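Local coordinates for protein group 3 allergen SMIPP-S YvT004A06 (Sarcoptes scabiei type hominis, PDB 3H7T) that is an inactivated scabies mite paralogue of trypsin-like serine proteases, probably without proteolytic activity, and binds zinc ions, at residues E154-I159 / S208-V213; A142-V147 / F170-E175; V147-C152 / I165-F170; Y112-D117 / F214-Y219. One frame throughout, in Å; residues are numbered along the deposited sequence.

From the N terminus, the loop 112-117 comes first. It meets 214-219, near the C-terminal end of the chain, so contact 4 closes the longest loop. Strand 140-147 follows and pairs with 170-175 in contact 2. Contact 3 lies within that loop and joins the start of helix 149-157 to 165-170; the two contacts share Val147 and Phe170, and the disulfide Cys152-Cys171 links them. Contact 1 begins on the same helix but leaves for 208-213, so it crosses contacts 2 and 3. All of this falls within the span of contact 4. Together the contacts tie one helix and one loop to the sheet containing strands 140-147, 169-172 and 212-216.

Contact 1: E154-I159 / S208-V213; sequences EQYKQI and SEFPSV. With ZN (zinc ion), chain F.
Phe210 points its ring edge at one face of Tyr156, a T-shaped pair with centroids 5.6 Å apart and planes at 73°. At the edge of the Tyr156 ring, near its plane, lies Pro211 O. At the edge of the Phe210 ring lies the backbone of Gln155, with its O 3.3 Å from Phe210 CE1. Ile159 reaches the far end of the same ring from the opposite direction, CD1 to Phe210 CZ at 3.8 Å. The hydroxyl of Tyr156 donates to Pro211 O at 2.6 Å, and the C=O...OH angle is 174°, almost a straight line. Val213 CG2 packs obliquely against this hydroxyl end. Gln155 has an extended side chain that brings OE1 to 3.3 Å from Pro211 CD. A water joins Glu209 O to Gln155 OE1, the latter bond weak. Farther out, Glu209 OE2 binds a zinc ion at 2.2 Å, together with Glu178 and a second water. The contact fastens helix 149-157 to the loop entering strand 212-216. A phenol inside it satisfies a backbone carbonyl, while the metal probably offsets the repulsion between the close carboxylates of Glu209 and Glu175.

Contact 2: A142-V147 / F170-E175; sequences ANFTVV and FCAGGE
Phe144 meets Ala172 and Gly173 because its CG lies beside its own backbone N (chi1 -78°). Phe144 CB then packs 3.6 Å from Ala172 CB, and the ring edge turns to the carbonyl of Ala172. Ring atom CD1 of Phe144 comes to 3.7 Å from Gly173 CA, where the backbone has positive phi. In Val147, CG1 is anti to the backbone N (chi1 175°), which sets Val147 CG2 beside that N, 3.6 Å from Gly173 O. Val146 and Ala172 form an antiparallel non-hydrogen-bonded pair, with CA atoms 4.1 Å apart. Two backbone bonds frame this pair. Gly173 N donates to Thr145 O at 2.9 Å, and Val147 N donates to Cys171 O at 2.8 Å. Each of these two oxygens also receives a CA-H contact, Thr145 O from Ala172 and Cys171 O from Val146. A water donates to both Thr145 O and Gly173 O. Another, with its oxygen 2.6 Å from Val147 O, spans Val147 O and Cys171 N, between which no direct bond is made. The short strand segments run at 135° to each other, so the pair is strongly twisted. Thr145 OG1 is held by Asp177. Beyond the pair, strand 119-124 flanks strand 140-147, and strand 212-216 flanks strand 169-172. Phe214 of that flanking strand meets Phe144 edge to face and also lies against Phe170. On the side of Val147 and Cys171, the disulfide to Cys152 joins the sheet to helix 149-157.

Contact 3: V147-C152 / I165-F170; sequences VDRKSC and IYDGVF. With ZN (zinc ion), chain C.
Val169 O is gripped by two nitrogens of Arg149, NE at 2.8 Å and NH2 at 2.7 Å. The guanidinium comes side-on and keeps this oxygen in its own plane. NE sits nearly in line with the carbonyl, with a C=O...N angle of 169°, while NH2 lies above the carbonyl plane. The side chain gets there by leaving the helix with CG anti to the backbone N (chi1 -177°) and bending at chi3 (-61°). On the way, Arg149 CG passes Ile165 CG2 at 3.9 Å, the two side chains sliding by in opposite directions. Arg149 CD rests 3.5 Å from Tyr166 O. Asp167 O lies over one face of the guanidinium, and it accepts its own hydrogen bond from Arg216 NH1. The carbonyls belong to a type I turn from Tyr166 to Val169. Three residues on along the helix, Cys152 SG touches Ile165 CD1 at 3.7 Å, beside its disulfide to Cys171. Asp148 is the N-cap of helix 149-157, and its OD2 accepts from Ser151 N at 3.1 Å. Asp167 points its CB away from the helix segment, and its OD1 binds a zinc ion at 2.0 Å. NH2 of Arg149 also makes a salt bridge to Asp113. The first turn of the helix is thus pinned to the turn before strand 169-172 by a planar two-nitrogen grip. Asp113 probably balances part of the charge of Arg149, and the nearby Asp167, though it binds zinc, may add to this.

Contact 4: Y112-D117 / F214-Y219; sequences YDPEPD and FLRVGY
Asp113 and Arg216 make the charged part of this contact. Their carboxylate and guanidinium planes are stacked, only 16° apart, with Asp113 CG 3.7 Å above the guanidinium plane and over its centre. Asp113 CB lies over the same face, 3.5 Å from Arg216 NH2. Tyr219 CD1, from the same segment as Arg216, lies on the opposite face, offset toward the rim. The salt bridge is long, Asp113 OD1 to Arg216 NE at 4.0 Å. No N-H points at the carboxylate, and the attraction is one of charges alone. The stronger polar partners lie outside the pair: Arg149 for Asp113, and Asp167 O for Arg216 NH1. Arg216 NH2 has a weak bond to Leu111 O. Bends at chi2 (-131°) and chi3 (-64°) fold Arg216 so that its guanidinium lies face to face with the Asp113 carboxylate.

One water bridges the backbones: it donates to Tyr112 O at 3.1 Å and accepts from Gly218 N at 2.8 Å. It ties them together where no direct hydrogen bond spans them.

Backbone packing is close at the same place. Gly218 CA comes 3.7 Å from Tyr112 N.

The loop 112-117 leads into strand 119-124. Its partner runs off the end of strand 212-216, which lies between strands 169-172 and 195-200, toward helix 221-228. Pro114 packs on Phe170 of strand 169-172, and the hydroxyl of Tyr112 reaches Gln192 of strand 189-192.

Contact 1: E154-I159 / S208-V213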
loop_
_atom_site.group_PDB
_atom_site.type_symbol
_atom_site.label_atom_id
_atom_site.label_comp_id
_atom_site.label_asym_id
_atom_site.label_seq_id
_atom_site.Cartn_x
_atom_site.Cartn_y
_atom_site.Cartn_z
ATOM N N GLU A 154 -4.194 17.186 13.677
ATOM C CA GLU A 154 -5.200 18.028 14.335
ATOM C C GLU A 154 -6.618 17.558 14.008
ATOM O O GLU A 154 -7.449 17.449 14.917
ATOM C CB GLU A 154 -5.018 19.503 13.973
ATOM C CG GLU A 154 -3.764 20.138 14.566
ATOM C CD GLU A 154 -3.460 21.514 14.004
ATOM O OE1 GLU A 154 -2.381 22.058 14.330
ATOM O OE2 GLU A 154 -4.289 22.055 13.238
ATOM N N GLN A 155 -6.875 17.256 12.727
ATOM C CA GLN A 155 -8.158 16.691 12.276
ATOM C C GLN A 155 -8.493 15.352 12.943
ATOM O O GLN A 155 -9.622 15.139 13.389
ATOM C CB GLN A 155 -8.168 16.467 10.755
ATOM C CG GLN A 155 -7.998 17.694 9.869
ATOM C CD GLN A 155 -8.080 17.326 8.396
ATOM O OE1 GLN A 155 -9.006 16.632 7.970
ATOM N NE2 GLN A 155 -7.102 17.774 7.615
ATOM N N TYR A 156 -7.522 14.437 12.963
ATOM C CA TYR A 156 -7.689 13.136 13.616
ATOM C C TYR A 156 -7.891 13.278 15.128
ATOM O O TYR A 156 -8.636 12.500 15.743
ATOM C CB TYR A 156 -6.490 12.225 13.320
ATOM C CG TYR A 156 -6.622 11.408 12.048
ATOM C CD1 TYR A 156 -6.646 12.023 10.786
ATOM C CD2 TYR A 156 -6.713 10.013 12.104
ATOM C CE1 TYR A 156 -6.776 11.267 9.617
ATOM C CE2 TYR A 156 -6.840 9.246 10.938
ATOM C CZ TYR A 156 -6.870 9.879 9.703
ATOM O OH TYR A 156 -6.994 9.124 8.556
ATOM N N LYS A 157 -7.230 14.275 15.718
ATOM C CA LYS A 157 -7.351 14.553 17.151
ATOM C C LYS A 157 -8.791 14.885 17.563
ATOM O O LYS A 157 -9.176 14.620 18.704
ATOM C CB LYS A 157 -6.409 15.689 17.567
ATOM C CG LYS A 157 -6.209 15.827 19.071
ATOM C CD LYS A 157 -5.270 16.986 19.400
ATOM N N GLN A 158 -9.565 15.460 16.633
ATOM C CA GLN A 158 -10.976 15.810 16.854
ATOM C C GLN A 158 -11.823 14.623 17.313
ATOM O O GLN A 158 -12.776 14.788 18.076
ATOM C CB GLN A 158 -11.602 16.377 15.573
ATOM C CG GLN A 158 -11.258 17.818 15.244
ATOM C CD GLN A 158 -11.833 18.254 13.902
ATOM O OE1 GLN A 158 -11.111 18.738 13.033
ATOM N NE2 GLN A 158 -13.144 18.074 13.726
ATOM N N ILE A 159 -11.485 13.432 16.824
ATOM C CA ILE A 159 -12.192 12.215 17.212
ATOM C C ILE A 159 -11.257 11.291 17.994
ATOM O O ILE A 159 -11.435 10.074 18.005
ATOM C CB ILE A 159 -12.851 11.500 16.001
ATOM C CG1 ILE A 159 -11.807 11.062 14.966
ATOM C CG2 ILE A 159 -13.909 12.399 15.359
ATOM C CD1 ILE A 159 -12.294 9.960 14.051
ATOM N N SER A 208 -15.208 8.520 6.510
ATOM C CA SER A 208 -14.720 9.452 5.497
ATOM C C SER A 208 -14.668 10.886 6.033
ATOM O O SER A 208 -15.045 11.150 7.185
ATOM C CB SER A 208 -15.541 9.358 4.204
ATOM O OG SER A 208 -16.901 9.679 4.420
ATOM N N GLU A 209 -14.202 11.796 5.176
ATOM C CA GLU A 209 -13.967 13.220 5.483
ATOM C C GLU A 209 -12.612 13.482 6.134
ATOM O O GLU A 209 -12.209 14.634 6.283
ATOM C CB GLU A 209 -15.108 13.867 6.294
ATOM C CG GLU A 209 -16.490 13.773 5.655
ATOM C CD GLU A 209 -16.614 14.508 4.333
ATOM O OE1 GLU A 209 -16.272 15.708 4.268
ATOM O OE2 GLU A 209 -17.086 13.888 3.357
ATOM N N PHE A 210 -11.911 12.420 6.519
ATOM C CA PHE A 210 -10.549 12.549 7.026
ATOM C C PHE A 210 -9.607 12.107 5.911
ATOM O O PHE A 210 -9.969 11.238 5.111
ATOM C CB PHE A 210 -10.332 11.693 8.276
ATOM C CG PHE A 210 -11.217 12.073 9.448
ATOM C CD1 PHE A 210 -10.711 12.819 10.501
ATOM C CD2 PHE A 210 -12.556 11.676 9.494
ATOM C CE1 PHE A 210 -11.512 13.165 11.591
ATOM C CE2 PHE A 210 -13.365 12.026 10.579
ATOM C CZ PHE A 210 -12.839 12.777 11.623
ATOM N N PRO A 211 -8.403 12.706 5.840
ATOM C CA PRO A 211 -7.427 12.241 4.856
ATOM C C PRO A 211 -7.059 10.782 5.097
ATOM O O PRO A 211 -7.073 10.320 6.238
ATOM C CB PRO A 211 -6.201 13.121 5.133
ATOM C CG PRO A 211 -6.734 14.339 5.759
ATOM C CD PRO A 211 -7.922 13.894 6.576
ATOM N N SER A 212 -6.717 10.068 4.036
ATOM C CA SER A 212 -6.240 8.698 4.168
ATOM C C SER A 212 -4.777 8.660 4.638
ATOM O O SER A 212 -4.043 9.633 4.491
ATOM C CB SER A 212 -6.402 7.941 2.843
ATOM O OG SER A 212 -7.773 7.856 2.501
ATOM N N VAL A 213 -4.357 7.518 5.172
ATOM C CA VAL A 213 -3.029 7.394 5.775
ATOM C C VAL A 213 -2.139 6.437 4.984
ATOM O O VAL A 213 -2.561 5.335 4.594
ATOM C CB VAL A 213 -3.160 6.971 7.271
ATOM C CG1 VAL A 213 -1.799 6.640 7.902
ATOM C CG2 VAL A 213 -3.869 8.075 8.055
HETATM ZN ZN ZN F . -17.500 15.234 1.673
HETATM O O HOH W 1 -10.356 15.793 5.054
HETATM O O HOH W 2 -17.612 17.028 2.486
#

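Contact 2: A142-V147 / F170-E175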
loop_
_atom_site.group_PDB
_atom_site.type_symbol
_atom_site.label_atom_id
_atom_site.label_comp_id
_atom_site.label_asym_id
_atom_site.label_seq_id
_atom_site.Cartn_x
_atom_site.Cartn_y
_atom_site.Cartn_z
ATOM N N ALA A 142 -6.134 7.044 -8.567
ATOM C CA ALA A 142 -6.428 8.440 -8.266
ATOM C C ALA A 142 -5.171 9.188 -7.847
ATOM O O ALA A 142 -4.213 8.598 -7.326
ATOM C CB ALA A 142 -7.503 8.559 -7.187
ATOM N N ASN A 143 -5.184 10.495 -8.082
ATOM C CA ASN A 143 -4.214 11.377 -7.472
ATOM C C ASN A 143 -4.752 11.888 -6.141
ATOM O O ASN A 143 -5.818 12.513 -6.082
ATOM C CB ASN A 143 -3.819 12.512 -8.425
ATOM C CG ASN A 143 -2.665 12.115 -9.355
ATOM O OD1 ASN A 143 -2.845 11.330 -10.279
ATOM N ND2 ASN A 143 -1.468 12.631 -9.080
ATOM N N PHE A 144 -4.026 11.568 -5.073
ATOM C CA PHE A 144 -4.349 12.020 -3.724
ATOM C C PHE A 144 -3.487 13.235 -3.408
ATOM O O PHE A 144 -2.243 13.151 -3.472
ATOM C CB PHE A 144 -3.996 10.931 -2.702
ATOM C CG PHE A 144 -4.994 9.798 -2.602
ATOM C CD1 PHE A 144 -5.631 9.539 -1.389
ATOM C CD2 PHE A 144 -5.247 8.954 -3.688
ATOM C CE1 PHE A 144 -6.537 8.486 -1.258
ATOM C CE2 PHE A 144 -6.146 7.885 -3.576
ATOM C CZ PHE A 144 -6.805 7.650 -2.356
ATOM N N THR A 145 -4.123 14.341 -3.031
ATOM C CA THR A 145 -3.398 15.543 -2.605
ATOM C C THR A 145 -2.869 15.387 -1.189
ATOM O O THR A 145 -3.625 15.087 -0.261
ATOM C CB THR A 145 -4.264 16.818 -2.686
ATOM O OG1 THR A 145 -4.926 16.854 -3.947
ATOM C CG2 THR A 145 -3.394 18.072 -2.545
ATOM N N VAL A 146 -1.566 15.592 -1.039
ATOM C CA VAL A 146 -0.888 15.440 0.242
ATOM C C VAL A 146 -1.307 16.546 1.224
ATOM O O VAL A 146 -1.297 17.736 0.899
ATOM C CB VAL A 146 0.667 15.355 0.059
ATOM C CG1 VAL A 146 1.393 15.411 1.403
ATOM C CG2 VAL A 146 1.051 14.061 -0.704
ATOM N N VAL A 147 -1.701 16.124 2.419
ATOM C CA VAL A 147 -2.143 17.025 3.473
ATOM C C VAL A 147 -1.011 17.147 4.494
ATOM O O VAL A 147 -0.429 16.140 4.899
ATOM C CB VAL A 147 -3.418 16.475 4.164
ATOM C CG1 VAL A 147 -3.826 17.335 5.360
ATOM C CG2 VAL A 147 -4.585 16.373 3.154
ATOM N N PHE A 170 2.414 9.687 6.039
ATOM C CA PHE A 170 1.923 10.962 5.535
ATOM C C PHE A 170 0.446 10.828 5.205
ATOM O O PHE A 170 -0.068 9.711 5.065
ATOM C CB PHE A 170 2.737 11.459 4.327
ATOM C CG PHE A 170 2.570 10.644 3.073
ATOM C CD1 PHE A 170 1.530 10.914 2.177
ATOM C CD2 PHE A 170 3.477 9.636 2.762
ATOM C CE1 PHE A 170 1.386 10.166 0.996
ATOM C CE2 PHE A 170 3.342 8.878 1.582
ATOM C CZ PHE A 170 2.303 9.152 0.694
ATOM N N CYS A 171 -0.237 11.966 5.105
ATOM C CA CYS A 171 -1.678 11.978 4.863
ATOM C C CYS A 171 -1.935 12.502 3.469
ATOM O O CYS A 171 -1.226 13.398 3.000
ATOM C CB CYS A 171 -2.391 12.875 5.878
ATOM S SG CYS A 171 -2.271 12.311 7.604
ATOM N N ALA A 172 -2.947 11.938 2.811
ATOM C CA ALA A 172 -3.339 12.382 1.488
ATOM C C ALA A 172 -4.804 12.077 1.224
ATOM O O ALA A 172 -5.378 11.152 1.814
ATOM C CB ALA A 172 -2.441 11.759 0.413
ATOM N N GLY A 173 -5.396 12.880 0.342
ATOM C CA GLY A 173 -6.809 12.787 0.017
ATOM C C GLY A 173 -7.658 13.446 1.087
ATOM O O GLY A 173 -7.222 14.387 1.764
ATOM N N GLY A 174 -8.877 12.947 1.248
ATOM C CA GLY A 174 -9.794 13.508 2.220
ATOM C C GLY A 174 -10.799 14.404 1.532
ATOM O O GLY A 174 -11.009 14.290 0.320
ATOM N N GLU A 175 -11.392 15.307 2.313
ATOM C CA GLU A 175 -12.464 16.194 1.857
ATOM C C GLU A 175 -12.097 17.085 0.663
ATOM O O GLU A 175 -12.933 17.330 -0.198
ATOM C CB GLU A 175 -12.976 17.056 3.016
ATOM C CG GLU A 175 -14.216 17.891 2.669
ATOM C CD GLU A 175 -14.904 18.491 3.884
ATOM O OE1 GLU A 175 -14.225 18.781 4.893
ATOM O OE2 GLU A 175 -16.138 18.672 3.827
HETATM O O HOH W 3 -6.081 16.737 0.154
HETATM O O HOH W 4 1.415 14.428 5.528
#

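Contact 3: V147-C152 / I165-F170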
loop_
_atom_site.group_PDB
_atom_site.type_symbol
_atom_site.label_atom_id
_atom_site.label_comp_id
_atom_site.label_asym_id
_atom_site.label_seq_id
_atom_site.Cartn_x
_atom_site.Cartn_y
_atom_site.Cartn_z
ATOM N N VAL A 147 -1.701 16.124 2.419
ATOM C CA VAL A 147 -2.143 17.025 3.473
ATOM C C VAL A 147 -1.011 17.147 4.494
ATOM O O VAL A 147 -0.429 16.140 4.899
ATOM C CB VAL A 147 -3.418 16.475 4.164
ATOM C CG1 VAL A 147 -3.826 17.335 5.360
ATOM C CG2 VAL A 147 -4.585 16.373 3.154
ATOM N N ASP A 148 -0.721 18.378 4.912
ATOM C CA ASP A 148 0.256 18.643 5.968
ATOM C C ASP A 148 0.062 17.743 7.194
ATOM O O ASP A 148 -1.044 17.667 7.736
ATOM C CB ASP A 148 0.162 20.111 6.390
ATOM C CG ASP A 148 1.163 20.461 7.453
ATOM O OD1 ASP A 148 2.351 20.635 7.110
ATOM O OD2 ASP A 148 0.762 20.542 8.632
ATOM N N ARG A 149 1.130 17.063 7.624
ATOM C CA ARG A 149 1.044 16.125 8.760
ATOM C C ARG A 149 0.437 16.717 10.037
ATOM O O ARG A 149 -0.445 16.102 10.645
ATOM C CB ARG A 149 2.409 15.503 9.071
ATOM C CG ARG A 149 2.375 14.460 10.194
ATOM C CD ARG A 149 3.689 13.696 10.334
ATOM N NE ARG A 149 4.050 12.939 9.133
ATOM C CZ ARG A 149 4.978 13.324 8.252
ATOM N NH1 ARG A 149 5.641 14.460 8.426
ATOM N NH2 ARG A 149 5.241 12.577 7.190
ATOM N N LYS A 150 0.909 17.900 10.445
ATOM C CA LYS A 150 0.344 18.577 11.610
ATOM C C LYS A 150 -1.163 18.829 11.465
ATOM O O LYS A 150 -1.939 18.549 12.382
ATOM C CB LYS A 150 1.080 19.896 11.898
ATOM C CG LYS A 150 0.674 20.545 13.226
ATOM C CD LYS A 150 0.970 19.616 14.395
ATOM C CE LYS A 150 0.477 20.196 15.713
ATOM N NZ LYS A 150 0.749 19.266 16.840
ATOM N N SER A 151 -1.561 19.351 10.308
ATOM C CA SER A 151 -2.963 19.634 10.027
ATOM C C SER A 151 -3.814 18.353 10.034
ATOM O O SER A 151 -4.934 18.339 10.568
ATOM C CB SER A 151 -3.090 20.398 8.701
ATOM O OG SER A 151 -4.320 20.103 8.061
ATOM N N CYS A 152 -3.267 17.278 9.474
ATOM C CA CYS A 152 -3.935 15.971 9.487
ATOM C C CYS A 152 -4.079 15.429 10.907
ATOM O O CYS A 152 -5.144 14.949 11.281
ATOM C CB CYS A 152 -3.172 14.981 8.610
ATOM S SG CYS A 152 -3.820 13.296 8.543
ATOM N N ILE A 165 -1.366 9.065 13.508
ATOM C CA ILE A 165 -0.559 10.021 12.730
ATOM C C ILE A 165 0.783 10.287 13.421
ATOM O O ILE A 165 0.837 10.797 14.550
ATOM C CB ILE A 165 -1.318 11.364 12.485
ATOM C CG1 ILE A 165 -2.801 11.118 12.094
ATOM C CG2 ILE A 165 -0.572 12.254 11.474
ATOM C CD1 ILE A 165 -3.001 10.416 10.753
ATOM N N TYR A 166 1.863 9.951 12.728
ATOM C CA TYR A 166 3.217 10.082 13.287
ATOM C C TYR A 166 4.187 10.273 12.110
ATOM O O TYR A 166 3.756 10.256 10.958
ATOM C CB TYR A 166 3.542 8.859 14.168
ATOM C CG TYR A 166 3.748 7.573 13.406
ATOM C CD1 TYR A 166 5.021 7.019 13.288
ATOM C CD2 TYR A 166 2.681 6.915 12.785
ATOM C CE1 TYR A 166 5.224 5.852 12.583
ATOM C CE2 TYR A 166 2.878 5.741 12.080
ATOM C CZ TYR A 166 4.153 5.219 11.976
ATOM O OH TYR A 166 4.381 4.068 11.265
ATOM N N ASP A 167 5.478 10.459 12.371
ATOM C CA ASP A 167 6.418 10.796 11.291
ATOM C C ASP A 167 6.562 9.708 10.224
ATOM O O ASP A 167 6.979 9.989 9.093
ATOM C CB ASP A 167 7.804 11.163 11.837
ATOM C CG ASP A 167 7.790 12.404 12.718
ATOM O OD1 ASP A 167 6.920 13.294 12.552
ATOM O OD2 ASP A 167 8.683 12.497 13.583
ATOM N N GLY A 168 6.229 8.470 10.581
ATOM C CA GLY A 168 6.362 7.343 9.657
ATOM C C GLY A 168 5.181 7.178 8.702
ATOM O O GLY A 168 5.133 6.214 7.925
ATOM N N VAL A 169 4.217 8.095 8.782
ATOM C CA VAL A 169 3.150 8.188 7.781
ATOM C C VAL A 169 3.029 9.588 7.215
ATOM O O VAL A 169 3.486 10.558 7.827
ATOM C CB VAL A 169 1.747 7.717 8.314
ATOM C CG1 VAL A 169 1.779 6.234 8.702
ATOM C CG2 VAL A 169 1.235 8.595 9.463
ATOM N N PHE A 170 2.414 9.687 6.039
ATOM C CA PHE A 170 1.923 10.962 5.535
ATOM C C PHE A 170 0.446 10.828 5.205
ATOM O O PHE A 170 -0.068 9.711 5.065
ATOM C CB PHE A 170 2.737 11.459 4.327
ATOM C CG PHE A 170 2.570 10.644 3.073
ATOM C CD1 PHE A 170 1.530 10.914 2.177
ATOM C CD2 PHE A 170 3.477 9.636 2.762
ATOM C CE1 PHE A 170 1.386 10.166 0.996
ATOM C CE2 PHE A 170 3.342 8.878 1.582
ATOM C CZ PHE A 170 2.303 9.152 0.694
HETATM ZN ZN ZN C . 6.482 14.314 14.188
#

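Contact 4: Y112-D117 / F214-Y219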
loop_
_atom_site.group_PDB
_atom_site.type_symbol
_atom_site.label_atom_id
_atom_site.label_comp_id
_atom_site.label_asym_id
_atom_site.label_seq_id
_atom_site.Cartn_x
_atom_site.Cartn_y
_atom_site.Cartn_z
ATOM N N TYR A 112 12.469 10.656 2.654
ATOM C CA TYR A 112 11.598 11.394 1.738
ATOM C C TYR A 112 10.236 11.660 2.390
ATOM O O TYR A 112 9.658 10.770 3.030
ATOM C CB TYR A 112 11.412 10.648 0.414
ATOM C CG TYR A 112 10.671 11.476 -0.614
ATOM C CD1 TYR A 112 11.354 12.364 -1.444
ATOM C CD2 TYR A 112 9.280 11.404 -0.728
ATOM C CE1 TYR A 112 10.677 13.143 -2.375
ATOM C CE2 TYR A 112 8.593 12.182 -1.645
ATOM C CZ TYR A 112 9.293 13.040 -2.471
ATOM O OH TYR A 112 8.616 13.805 -3.387
ATOM N N ASP A 113 9.745 12.888 2.252
ATOM C CA ASP A 113 8.477 13.277 2.863
ATOM C C ASP A 113 7.697 14.146 1.883
ATOM O O ASP A 113 8.079 15.295 1.646
ATOM C CB ASP A 113 8.726 14.022 4.189
ATOM C CG ASP A 113 7.474 14.091 5.087
ATOM O OD1 ASP A 113 6.435 13.463 4.771
ATOM O OD2 ASP A 113 7.537 14.780 6.130
ATOM N N PRO A 114 6.607 13.596 1.299
ATOM C CA PRO A 114 5.872 14.330 0.264
ATOM C C PRO A 114 5.363 15.671 0.784
ATOM O O PRO A 114 4.806 15.739 1.886
ATOM C CB PRO A 114 4.681 13.412 -0.066
ATOM C CG PRO A 114 4.994 12.093 0.545
ATOM C CD PRO A 114 5.922 12.347 1.687
ATOM N N GLU A 115 5.553 16.722 -0.008
ATOM C CA GLU A 115 5.186 18.076 0.399
ATOM C C GLU A 115 3.674 18.255 0.329
ATOM O O GLU A 115 3.049 17.768 -0.611
ATOM C CB GLU A 115 5.869 19.121 -0.493
ATOM C CG GLU A 115 7.390 19.091 -0.447
ATOM C CD GLU A 115 8.005 20.404 -0.877
ATOM N N PRO A 116 3.085 18.960 1.319
ATOM C CA PRO A 116 1.660 19.317 1.261
ATOM C C PRO A 116 1.321 19.998 -0.053
ATOM O O PRO A 116 2.133 20.763 -0.578
ATOM C CB PRO A 116 1.497 20.311 2.410
ATOM C CG PRO A 116 2.565 19.950 3.379
ATOM C CD PRO A 116 3.713 19.391 2.581
ATOM N N ASP A 117 0.140 19.688 -0.582
ATOM C CA ASP A 117 -0.356 20.238 -1.850
ATOM C C ASP A 117 0.228 19.591 -3.111
ATOM O O ASP A 117 -0.223 19.878 -4.219
ATOM C CB ASP A 117 -0.236 21.775 -1.885
ATOM C CG ASP A 117 -1.119 22.450 -0.846
ATOM O OD1 ASP A 117 -2.130 21.844 -0.420
ATOM O OD2 ASP A 117 -0.805 23.592 -0.454
ATOM N N PHE A 214 -0.896 6.864 4.769
ATOM C CA PHE A 214 0.048 6.145 3.946
ATOM C C PHE A 214 1.359 6.012 4.694
ATOM O O PHE A 214 1.899 7.010 5.178
ATOM C CB PHE A 214 0.324 6.921 2.649
ATOM C CG PHE A 214 -0.854 7.016 1.720
ATOM C CD1 PHE A 214 -0.983 6.125 0.659
ATOM C CD2 PHE A 214 -1.825 8.017 1.888
ATOM C CE1 PHE A 214 -2.075 6.202 -0.214
ATOM C CE2 PHE A 214 -2.915 8.100 1.020
ATOM C CZ PHE A 214 -3.039 7.183 -0.029
ATOM N N LEU A 215 1.896 4.798 4.757
ATOM C CA LEU A 215 3.236 4.618 5.282
ATOM C C LEU A 215 4.210 5.480 4.476
ATOM O O LEU A 215 4.201 5.467 3.242
ATOM C CB LEU A 215 3.671 3.156 5.232
ATOM C CG LEU A 215 5.030 2.903 5.884
ATOM C CD1 LEU A 215 4.835 2.141 7.186
ATOM C CD2 LEU A 215 5.953 2.156 4.926
ATOM N N ARG A 216 5.027 6.247 5.182
ATOM C CA ARG A 216 6.067 7.046 4.535
ATOM C C ARG A 216 7.251 6.122 4.287
ATOM O O ARG A 216 8.018 5.819 5.211
ATOM C CB ARG A 216 6.482 8.220 5.430
ATOM C CG ARG A 216 7.129 9.382 4.662
ATOM C CD ARG A 216 8.431 9.881 5.260
ATOM N NE ARG A 216 8.296 10.458 6.584
ATOM C CZ ARG A 216 9.138 11.341 7.124
ATOM N NH1 ARG A 216 8.907 11.772 8.348
ATOM N NH2 ARG A 216 10.195 11.799 6.461
ATOM N N VAL A 217 7.394 5.678 3.041
ATOM C CA VAL A 217 8.441 4.726 2.668
ATOM C C VAL A 217 9.850 5.244 2.973
ATOM O O VAL A 217 10.671 4.499 3.495
ATOM C CB VAL A 217 8.320 4.268 1.191
ATOM C CG1 VAL A 217 9.439 3.284 0.839
ATOM C CG2 VAL A 217 6.961 3.596 0.953
ATOM N N GLY A 218 10.102 6.522 2.680
ATOM C CA GLY A 218 11.366 7.190 3.018
ATOM C C GLY A 218 11.861 6.930 4.432
ATOM O O GLY A 218 13.072 6.712 4.656
ATOM N N TYR A 219 10.918 6.921 5.377
ATOM C CA TYR A 219 11.196 6.725 6.800
ATOM C C TYR A 219 11.745 5.319 7.085
ATOM O O TYR A 219 12.454 5.095 8.079
ATOM C CB TYR A 219 9.926 6.995 7.617
ATOM C CG TYR A 219 10.112 7.048 9.120
ATOM C CD1 TYR A 219 10.280 8.270 9.785
ATOM C CD2 TYR A 219 10.111 5.878 9.880
ATOM C CE1 TYR A 219 10.439 8.315 11.177
ATOM C CE2 TYR A 219 10.283 5.911 11.256
ATOM C CZ TYR A 219 10.445 7.129 11.900
ATOM O OH TYR A 219 10.600 7.137 13.267
HETATM O O HOH W 5 8.457 8.439 1.438
#